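Uncharacterized protein MJ1062 (Methanocaldococcus jannaschii, PDB 3EO4) is of uncertain function but carries, in the C-terminal part described here, a GNAT-type acetyltransferase domain that probably transfers an acyl group. Local coordinates at residues A[30-35]-A[45-50]; A[39-44]-A[152-157]; A[65-70]-A[76-81]. All coordinates share one frame; numbering follows the deposited sequence.

Interaction 1. Residues A[30-35]-A[45-50]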
loop_
_atom_site.group_PDB
_atom_site.type_symbol
_atom_site.label_atom_id
_atom_site.label_comp_id
_atom_site.label_asym_id
_atom_site.label_seq_id
_atom_site.Cartn_x
_atom_site.Cartn_y
_atom_site.Cartn_z
ATOM N N TRP A 30 -0.977 2.825 1.584
ATOM C CA TRP A 30 -0.003 3.854 1.907
ATOM C C TRP A 30 -0.316 4.569 3.234
ATOM O O TRP A 30 0.561 4.746 4.063
ATOM C CB TRP A 30 0.035 4.876 0.797
ATOM C CG TRP A 30 0.636 4.382 -0.476
ATOM C CD1 TRP A 30 1.631 3.429 -0.631
ATOM C CD2 TRP A 30 0.307 4.849 -1.786
ATOM N NE1 TRP A 30 1.934 3.285 -1.979
ATOM C CE2 TRP A 30 1.134 4.147 -2.704
ATOM C CE3 TRP A 30 -0.597 5.810 -2.272
ATOM C CZ2 TRP A 30 1.072 4.373 -4.091
ATOM C CZ3 TRP A 30 -0.669 6.022 -3.644
ATOM C CH2 TRP A 30 0.185 5.308 -4.543
ATOM N N ARG A 31 -1.557 4.979 3.432
ATOM C CA ARG A 31 -1.928 5.703 4.659
ATOM C C ARG A 31 -1.961 4.867 5.932
ATOM O O ARG A 31 -2.125 5.421 7.036
ATOM C CB ARG A 31 -3.301 6.380 4.477
ATOM C CG ARG A 31 -3.304 7.375 3.323
ATOM C CD ARG A 31 -4.558 8.248 3.359
ATOM N NE ARG A 31 -4.292 9.537 4.009
ATOM C CZ ARG A 31 -4.461 9.794 5.303
ATOM N NH1 ARG A 31 -4.170 11.009 5.761
ATOM N NH2 ARG A 31 -4.916 8.852 6.138
ATOM N N SER A 32 -1.902 3.548 5.778
ATOM C CA SER A 32 -1.941 2.626 6.905
ATOM C C SER A 32 -0.535 2.201 7.260
ATOM O O SER A 32 -0.341 1.377 8.122
ATOM C CB SER A 32 -2.821 1.409 6.602
ATOM O OG SER A 32 -4.147 1.811 6.246
ATOM N N ASN A 33 0.455 2.773 6.588
ATOM C CA ASN A 33 1.829 2.494 6.921
ATOM C C ASN A 33 2.310 3.456 8.018
ATOM O O ASN A 33 2.351 4.660 7.789
ATOM C CB ASN A 33 2.681 2.608 5.656
ATOM C CG ASN A 33 4.033 1.971 5.816
ATOM O OD1 ASN A 33 4.678 2.122 6.832
ATOM N ND2 ASN A 33 4.482 1.276 4.789
ATOM N N PRO A 34 2.650 2.924 9.221
ATOM C CA PRO A 34 3.127 3.695 10.369
ATOM C C PRO A 34 4.302 4.607 10.060
ATOM O O PRO A 34 4.494 5.605 10.763
ATOM C CB PRO A 34 3.582 2.613 11.364
ATOM C CG PRO A 34 2.835 1.410 10.973
ATOM C CD PRO A 34 2.656 1.474 9.506
ATOM N N LEU A 35 5.084 4.244 9.038
ATOM C CA LEU A 35 6.230 5.021 8.584
ATOM C C LEU A 35 5.770 6.300 7.885
ATOM O O LEU A 35 6.546 7.239 7.707
ATOM C CB LEU A 35 7.066 4.177 7.589
ATOM C CG LEU A 35 8.249 3.310 8.001
ATOM C CD1 LEU A 35 8.337 2.989 9.504
ATOM C CD2 LEU A 35 8.255 2.061 7.136
ATOM N N GLU A 45 -2.875 4.401 14.268
ATOM C CA GLU A 45 -3.308 3.054 13.867
ATOM C C GLU A 45 -3.508 2.996 12.364
ATOM O O GLU A 45 -3.736 4.027 11.740
ATOM C CB GLU A 45 -4.637 2.663 14.543
ATOM C CG GLU A 45 -4.623 2.491 16.079
ATOM C CD GLU A 45 -3.680 1.385 16.589
ATOM O OE1 GLU A 45 -3.197 0.567 15.767
ATOM O OE2 GLU A 45 -3.427 1.331 17.816
ATOM N N PRO A 46 -3.420 1.787 11.767
ATOM C CA PRO A 46 -3.800 1.665 10.360
ATOM C C PRO A 46 -5.273 2.041 10.181
ATOM O O PRO A 46 -6.037 2.032 11.147
ATOM C CB PRO A 46 -3.606 0.170 10.075
ATOM C CG PRO A 46 -2.672 -0.285 11.094
ATOM C CD PRO A 46 -3.002 0.488 12.323
ATOM N N LEU A 47 -5.664 2.362 8.955
ATOM C CA LEU A 47 -7.057 2.733 8.658
ATOM C C LEU A 47 -7.980 1.534 8.600
ATOM O O LEU A 47 -7.528 0.419 8.398
ATOM C CB LEU A 47 -7.097 3.445 7.315
ATOM C CG LEU A 47 -7.024 4.969 7.214
ATOM C CD1 LEU A 47 -6.270 5.650 8.359
ATOM C CD2 LEU A 47 -6.488 5.361 5.854
ATOM N N LYS A 48 -9.277 1.749 8.773
ATOM C CA LYS A 48 -10.251 0.696 8.498
ATOM C C LYS A 48 -10.947 1.044 7.183
ATOM O O LYS A 48 -11.186 2.216 6.901
ATOM C CB LYS A 48 -11.252 0.568 9.650
ATOM C CG LYS A 48 -10.555 0.405 10.987
ATOM C CD LYS A 48 -11.521 0.137 12.136
ATOM C CE LYS A 48 -10.821 0.396 13.443
ATOM N NZ LYS A 48 -11.699 0.080 14.592
ATOM N N TRP A 49 -11.251 0.035 6.372
ATOM C CA TRP A 49 -11.960 0.259 5.114
ATOM C C TRP A 49 -13.215 1.143 5.310
ATOM O O TRP A 49 -13.397 2.121 4.581
ATOM C CB TRP A 49 -12.327 -1.067 4.451
ATOM C CG TRP A 49 -13.113 -0.896 3.175
ATOM C CD1 TRP A 49 -14.439 -1.158 2.986
ATOM C CD2 TRP A 49 -12.605 -0.443 1.906
ATOM N NE1 TRP A 49 -14.795 -0.878 1.685
ATOM C CE2 TRP A 49 -13.689 -0.430 1.006
ATOM C CE3 TRP A 49 -11.338 -0.024 1.456
ATOM C CZ2 TRP A 49 -13.548 -0.041 -0.334
ATOM C CZ3 TRP A 49 -11.198 0.383 0.116
ATOM C CH2 TRP A 49 -12.299 0.360 -0.757
ATOM N N GLU A 50 -14.048 0.834 6.299
ATOM C CA GLU A 50 -15.273 1.619 6.496
ATOM C C GLU A 50 -14.982 3.117 6.649
ATOM O O GLU A 50 -15.650 3.929 6.026
ATOM C CB GLU A 50 -16.133 1.055 7.645
ATOM C CG GLU A 50 -15.598 1.391 9.020
ATOM C CD GLU A 50 -15.480 0.182 9.910
ATOM O OE1 GLU A 50 -16.407 -0.011 10.740
ATOM O OE2 GLU A 50 -14.465 -0.572 9.773
HETATM O O HOH W 1 -5.511 -0.726 6.743
#
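Ser32 and Leu47 join two helix ends of the GNAT domain: Ser32 follows the last turn of helix 24-31, and Leu47 lies just ahead of helix 49-58. The backbones come very close, with Ser32 CA 4.0 Å from Pro46 CA. One direct polar bond spans them, from Leu47 N to Ser32 OG at 3.2 Å, with an N-H...O angle of 157°. The hydroxyl is anti to its own carbonyl carbon (chi1 -57°), a torsion that turns it back along the helix to bond Met28 O. A water donates to Ser32 OG at 2.9 Å and to Leu47 O at 2.8 Å, so it links the hydroxyl to Leu47 O, while Leu47 N bonds the hydroxyl directly. A serine suits the spot because its small hydroxyl can serve several partners at once. An alanine in its place would probably deprive Leu47 N of its acceptor and Met28 O of a partner, and the water would lose one of its two anchors.

Carbon contacts flank the polar link. Ser32 CB rests 3.8 Å from Pro46 CB, while Leu47 CD2 touches Arg31 CB at 3.6 Å. The arginine chain bends at chi3 (97°), bringing its guanidinium edge-on to the same methyl, with Arg31 NH2 3.8 Å from Leu47 CD2; NH1 pairs with the sulfonate of a bound buffer molecule. Around the contact, Arg31 leans on Leu96 of strand 92-97, Leu47 packs on Met28 of helix 24-31, and Pro46 meets Leu35 of the second subunit.

Interaction 2. Residues A[39-44]-A[152-157]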
loop_
_atom_site.group_PDB
_atom_site.type_symbol
_atom_site.label_atom_id
_atom_site.label_comp_id
_atom_site.label_asym_id
_atom_site.label_seq_id
_atom_site.Cartn_x
_atom_site.Cartn_y
_atom_site.Cartn_z
ATOM N N PHE A 39 3.412 11.116 10.322
ATOM C CA PHE A 39 3.329 12.505 9.909
ATOM C C PHE A 39 1.890 13.051 9.835
ATOM O O PHE A 39 1.688 14.188 9.411
ATOM C CB PHE A 39 4.125 12.706 8.585
ATOM C CG PHE A 39 5.582 12.248 8.668
ATOM C CD1 PHE A 39 6.424 12.748 9.646
ATOM C CD2 PHE A 39 6.102 11.319 7.754
ATOM C CE1 PHE A 39 7.766 12.347 9.748
ATOM C CE2 PHE A 39 7.447 10.892 7.840
ATOM C CZ PHE A 39 8.286 11.418 8.868
ATOM N N PHE A 40 0.905 12.275 10.289
ATOM C CA PHE A 40 -0.509 12.633 10.164
ATOM C C PHE A 40 -1.058 12.975 11.547
ATOM O O PHE A 40 -0.850 12.211 12.497
ATOM C CB PHE A 40 -1.338 11.461 9.616
ATOM C CG PHE A 40 -1.053 11.111 8.183
ATOM C CD1 PHE A 40 -1.537 9.915 7.651
ATOM C CD2 PHE A 40 -0.301 11.943 7.373
ATOM C CE1 PHE A 40 -1.292 9.563 6.356
ATOM C CE2 PHE A 40 -0.064 11.602 6.045
ATOM C CZ PHE A 40 -0.554 10.408 5.541
ATOM N N TYR A 41 -1.750 14.109 11.640
ATOM C CA TYR A 41 -2.351 14.570 12.889
ATOM C C TYR A 41 -3.086 13.417 13.616
ATOM O O TYR A 41 -3.979 12.774 13.056
ATOM C CB TYR A 41 -3.260 15.796 12.646
ATOM C CG TYR A 41 -3.850 16.377 13.918
ATOM C CD1 TYR A 41 -3.031 16.982 14.871
ATOM C CD2 TYR A 41 -5.206 16.301 14.175
ATOM C CE1 TYR A 41 -3.545 17.489 16.038
ATOM C CE2 TYR A 41 -5.746 16.835 15.350
ATOM C CZ TYR A 41 -4.900 17.420 16.271
ATOM O OH TYR A 41 -5.383 17.931 17.443
ATOM N N ILE A 42 -2.626 13.138 14.836
ATOM C CA ILE A 42 -3.152 12.101 15.752
ATOM C C ILE A 42 -3.384 10.636 15.277
ATOM O O ILE A 42 -3.843 9.817 16.079
ATOM C CB ILE A 42 -4.417 12.573 16.526
ATOM C CG1 ILE A 42 -5.703 12.248 15.734
ATOM C CG2 ILE A 42 -4.250 14.012 17.020
ATOM C CD1 ILE A 42 -6.403 13.393 15.160
ATOM N N GLN A 43 -3.084 10.290 14.021
ATOM C CA GLN A 43 -3.271 8.889 13.605
ATOM C C GLN A 43 -2.254 8.032 14.366
ATOM O O GLN A 43 -1.059 8.352 14.387
ATOM C CB GLN A 43 -3.131 8.706 12.091
ATOM C CG GLN A 43 -3.639 7.361 11.560
ATOM C CD GLN A 43 -3.564 7.247 10.021
ATOM O OE1 GLN A 43 -3.650 8.243 9.318
ATOM N NE2 GLN A 43 -3.388 6.034 9.508
ATOM N N LYS A 44 -2.735 6.959 14.987
ATOM C CA LYS A 44 -1.885 6.052 15.754
ATOM C C LYS A 44 -2.098 4.612 15.333
ATOM O O LYS A 44 -1.580 3.708 15.993
ATOM C CB LYS A 44 -2.184 6.155 17.255
ATOM C CG LYS A 44 -2.293 7.573 17.774
ATOM C CD LYS A 44 -1.301 7.848 18.890
ATOM C CE LYS A 44 -0.090 8.601 18.358
ATOM N NZ LYS A 44 0.948 8.757 19.424
ATOM N N LYS A 152 -0.130 28.890 13.332
ATOM C CA LYS A 152 -0.336 27.578 13.970
ATOM C C LYS A 152 -1.547 26.886 13.358
ATOM O O LYS A 152 -2.530 27.537 13.014
ATOM C CB LYS A 152 -0.584 27.743 15.476
ATOM C CG LYS A 152 0.612 27.519 16.378
ATOM C CD LYS A 152 0.153 27.088 17.791
ATOM C CE LYS A 152 0.230 25.535 18.041
ATOM N NZ LYS A 152 0.322 24.620 16.810
ATOM N N GLY A 153 -1.474 25.573 13.200
ATOM C CA GLY A 153 -2.671 24.778 12.935
ATOM C C GLY A 153 -3.113 24.271 14.302
ATOM O O GLY A 153 -3.095 25.019 15.267
ATOM N N ARG A 154 -3.469 22.992 14.384
ATOM C CA ARG A 154 -3.685 22.290 15.660
ATOM C C ARG A 154 -2.332 21.968 16.319
ATOM O O ARG A 154 -1.272 22.268 15.743
ATOM C CB ARG A 154 -4.527 21.031 15.422
ATOM C CG ARG A 154 -5.722 21.283 14.472
ATOM C CD ARG A 154 -6.312 20.009 13.939
ATOM N NE ARG A 154 -5.556 19.516 12.790
ATOM C CZ ARG A 154 -5.994 18.613 11.914
ATOM N NH1 ARG A 154 -7.193 18.056 12.054
ATOM N NH2 ARG A 154 -5.219 18.256 10.896
ATOM N N GLU A 155 -2.356 21.413 17.534
ATOM C CA GLU A 155 -1.125 21.161 18.298
ATOM C C GLU A 155 -0.047 20.542 17.422
ATOM O O GLU A 155 -0.340 19.637 16.640
ATOM C CB GLU A 155 -1.420 20.221 19.461
ATOM C CG GLU A 155 -0.661 20.566 20.740
ATOM C CD GLU A 155 -1.430 20.186 21.997
ATOM O OE1 GLU A 155 -2.186 19.184 21.958
ATOM O OE2 GLU A 155 -1.287 20.897 23.031
ATOM N N ASN A 156 1.189 21.034 17.536
ATOM C CA ASN A 156 2.337 20.522 16.745
ATOM C C ASN A 156 2.181 20.598 15.202
ATOM O O ASN A 156 2.929 19.953 14.451
ATOM C CB ASN A 156 2.688 19.074 17.159
ATOM C CG ASN A 156 3.125 18.940 18.639
ATOM O OD1 ASN A 156 3.424 17.836 19.074
ATOM N ND2 ASN A 156 3.145 20.045 19.404
ATOM N N GLU A 157 1.200 21.373 14.752
ATOM C CA GLU A 157 0.845 21.512 13.339
ATOM C C GLU A 157 0.955 22.998 12.912
ATOM O O GLU A 157 0.542 23.903 13.655
ATOM C CB GLU A 157 -0.582 21.006 13.139
ATOM C CG GLU A 157 -1.056 20.870 11.708
ATOM C CD GLU A 157 -2.545 20.553 11.625
ATOM O OE1 GLU A 157 -3.354 21.332 12.161
ATOM O OE2 GLU A 157 -2.908 19.538 11.013
#
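Glu157 OE1 is gripped by three groups: Arg154 N at 2.8 Å, Arg154 NE at 2.9 Å, and the guanidinium of Arg130 on strand 126-132 through a salt bridge. Both Arg154 donors approach from the same face of the carboxylate. The second oxygen, OE2, offers its syn lone pair to Arg154 NH2 at 2.6 Å, and this donor bond lies in the guanidinium plane. The arginine therefore holds the carboxylate side-on through NE and NH2, a grip that fixes the rotation of its flat end.

With its edge spent on Glu157, the guanidinium presents a face to Tyr41. The two planes lie 19° apart with centres separated by 4.0 Å, and Tyr41 CD2 sits over the guanidinium centre, 3.3 Å from Arg154 CZ. Closer to the backbone, Arg154 CD makes a CH-pi contact over the ring, 3.8 Å from its centroid. Tyr41 reaches across because CG is anti to its backbone N (chi1 -176°). Ile42 CG2 covers the opposite face of the ring, and Glu155 O lies at its edge. A tyrosine suits this place, offering a broad electron-rich face to the cation.

Gly153 fits beside the carboxylate, where a CB would collide with OE1. Arg154 to Glu157 form a type II beta turn, closing the beta hairpin of strands 148-150 and 157-163.

Interaction 3. Residues A[65-70]-A[76-81]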
loop_
_atom_site.group_PDB
_atom_site.type_symbol
_atom_site.label_atom_id
_atom_site.label_comp_id
_atom_site.label_asym_id
_atom_site.label_seq_id
_atom_site.Cartn_x
_atom_site.Cartn_y
_atom_site.Cartn_z
ATOM N N TRP A 65 -5.442 13.240 -6.859
ATOM C CA TRP A 65 -4.735 12.631 -7.991
ATOM C C TRP A 65 -3.854 11.495 -7.482
ATOM O O TRP A 65 -3.423 11.486 -6.331
ATOM C CB TRP A 65 -3.827 13.635 -8.705
ATOM C CG TRP A 65 -4.438 14.804 -9.423
ATOM C CD1 TRP A 65 -4.709 14.888 -10.773
ATOM C CD2 TRP A 65 -4.753 16.106 -8.875
ATOM N NE1 TRP A 65 -5.203 16.138 -11.082
ATOM C CE2 TRP A 65 -5.235 16.906 -9.945
ATOM C CE3 TRP A 65 -4.698 16.663 -7.588
ATOM C CZ2 TRP A 65 -5.667 18.237 -9.765
ATOM C CZ3 TRP A 65 -5.122 17.997 -7.407
ATOM C CH2 TRP A 65 -5.602 18.765 -8.491
ATOM N N ILE A 66 -3.606 10.532 -8.357
ATOM C CA ILE A 66 -2.538 9.581 -8.201
ATOM C C ILE A 66 -1.331 10.160 -8.937
ATOM O O ILE A 66 -1.462 10.693 -10.049
ATOM C CB ILE A 66 -2.908 8.224 -8.886
ATOM C CG1 ILE A 66 -4.230 7.682 -8.327
ATOM C CG2 ILE A 66 -1.818 7.203 -8.701
ATOM C CD1 ILE A 66 -4.188 7.445 -6.803
ATOM N N ILE A 67 -0.162 10.012 -8.326
ATOM C CA ILE A 67 1.110 10.414 -8.924
ATOM C C ILE A 67 1.723 9.215 -9.654
ATOM O O ILE A 67 1.937 8.167 -9.063
ATOM C CB ILE A 67 2.092 10.894 -7.841
ATOM C CG1 ILE A 67 1.450 12.001 -6.977
ATOM C CG2 ILE A 67 3.423 11.300 -8.479
ATOM C CD1 ILE A 67 2.210 12.302 -5.690
ATOM N N LEU A 68 1.993 9.380 -10.937
ATOM C CA LEU A 68 2.555 8.329 -11.737
ATOM C C LEU A 68 3.999 8.656 -12.031
ATOM O O LEU A 68 4.314 9.784 -12.359
ATOM C CB LEU A 68 1.792 8.256 -13.041
ATOM C CG LEU A 68 0.514 7.418 -13.191
ATOM C CD1 LEU A 68 -0.229 7.112 -11.912
ATOM C CD2 LEU A 68 -0.405 8.014 -14.276
ATOM N N LEU A 69 4.885 7.678 -11.906
ATOM C CA LEU A 69 6.277 7.882 -12.249
ATOM C C LEU A 69 6.547 7.056 -13.498
ATOM O O LEU A 69 6.270 5.862 -13.526
ATOM C CB LEU A 69 7.222 7.489 -11.097
ATOM C CG LEU A 69 8.719 7.398 -11.460
ATOM C CD1 LEU A 69 9.347 8.750 -11.849
ATOM C CD2 LEU A 69 9.541 6.760 -10.377
ATOM N N ARG A 70 7.070 7.721 -14.527
ATOM C CA ARG A 70 7.445 7.068 -15.756
ATOM C C ARG A 70 8.947 6.884 -15.711
ATOM O O ARG A 70 9.711 7.840 -15.553
ATOM C CB ARG A 70 7.062 7.898 -16.988
ATOM C CG ARG A 70 7.379 7.194 -18.298
ATOM C CD ARG A 70 7.134 8.085 -19.501
ATOM N NE ARG A 70 5.755 8.584 -19.543
ATOM C CZ ARG A 70 4.760 7.999 -20.216
ATOM N NH1 ARG A 70 4.976 6.878 -20.902
ATOM N NH2 ARG A 70 3.541 8.536 -20.198
ATOM N N ARG A 76 4.266 3.763 -13.303
ATOM C CA ARG A 76 3.782 3.099 -12.096
ATOM C C ARG A 76 3.221 4.118 -11.097
ATOM O O ARG A 76 3.567 5.294 -11.165
ATOM C CB ARG A 76 4.902 2.261 -11.457
ATOM C CG ARG A 76 5.827 3.020 -10.471
ATOM C CD ARG A 76 6.895 2.061 -9.940
ATOM N NE ARG A 76 7.877 2.675 -9.047
ATOM C CZ ARG A 76 9.096 3.040 -9.449
ATOM N NH1 ARG A 76 9.454 2.874 -10.715
ATOM N NH2 ARG A 76 9.968 3.552 -8.590
ATOM N N LYS A 77 2.363 3.658 -10.177
ATOM C CA LYS A 77 1.747 4.508 -9.127
ATOM C C LYS A 77 2.616 4.634 -7.887
ATOM O O LYS A 77 2.962 3.624 -7.263
ATOM C CB LYS A 77 0.409 3.916 -8.696
ATOM C CG LYS A 77 -0.762 4.236 -9.611
ATOM C CD LYS A 77 -1.197 3.111 -10.504
ATOM C CE LYS A 77 -1.544 1.820 -9.748
ATOM N NZ LYS A 77 -2.639 2.074 -8.809
ATOM N N VAL A 78 2.942 5.862 -7.485
ATOM C CA VAL A 78 3.951 6.037 -6.449
ATOM C C VAL A 78 3.490 6.895 -5.297
ATOM O O VAL A 78 4.173 6.936 -4.280
ATOM C CB VAL A 78 5.303 6.628 -6.986
ATOM C CG1 VAL A 78 5.962 5.714 -8.038
ATOM C CG2 VAL A 78 5.100 8.036 -7.539
ATOM N N GLY A 79 2.380 7.620 -5.467
ATOM C CA GLY A 79 1.864 8.456 -4.384
ATOM C C GLY A 79 0.540 9.090 -4.727
ATOM O O GLY A 79 -0.103 8.731 -5.732
ATOM N N SER A 80 0.127 10.049 -3.898
ATOM C CA SER A 80 -1.076 10.792 -4.157
ATOM C C SER A 80 -0.900 12.255 -3.787
ATOM O O SER A 80 -0.235 12.575 -2.789
ATOM C CB SER A 80 -2.229 10.208 -3.373
ATOM O OG SER A 80 -3.427 10.909 -3.712
ATOM N N VAL A 81 -1.516 13.133 -4.580
ATOM C CA VAL A 81 -1.513 14.578 -4.308
ATOM C C VAL A 81 -2.951 15.062 -4.434
ATOM O O VAL A 81 -3.722 14.515 -5.237
ATOM C CB VAL A 81 -0.515 15.349 -5.234
ATOM C CG1 VAL A 81 -0.968 15.336 -6.690
ATOM C CG2 VAL A 81 -0.235 16.783 -4.711
#
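Trp65 N bonds Val81 O at 2.7 Å in the antiparallel beta hairpin of strands 63-71 and 74-84. At the other end Leu69 and Arg76 exchange a pair of backbone bonds. Between them Ile67 takes its bonds from two successive residues: Val78 N donates to Ile67 O, and Ile67 N donates to Gly79 O. That offset is a beta bulge, set by the nearly helical backbone of Val78 (psi -14°).

Glycine suits position 79 because Ile67 CD1 extends over it to within 3.6 Å of Ser80 N, and a CB there would be tight. Trp65 O accepts twice, from Ser80 OG at 2.7 Å and from Val81 N at 3.1 Å, the donors arriving from opposite faces of the carbonyl plane.

Farther out, helix 107-121 packs on Trp65, Ile67 and Val81, whose largely apolar side chains suit a buried face, and the ring of Trp65 meets Trp118 edge-to-face. Strand 13-18 continues the sheet beyond Ile66 and Leu68. Arg76 is positioned by a salt bridge from NE to Glu99 and by a cation-pi contact with Trp49 of the second subunit; over one face of its guanidinium lies Leu69 CD2, 3.7 Å from Arg76 NH2.

From the N terminus, residues 30-35 come first, and interaction 1 closes a short loop when the chain returns at 45-50, tying the end of helix 24-31 to the start of helix 49-58. Residues 39-44 lie inside that loop but find their partner only at 152-157, so interaction 2 crosses interaction 1 and links the loop to the C-terminal hairpin. Interaction 3, a local hairpin of the main sheet, is nested within the long span that interaction 2 closes. Interactions 1 and 2 touch through Arg31 O and Gln43 NE2, whereas Trp30 packs on Gly79 of interaction 3. Interactions 1 and 3 also both meet the second subunit.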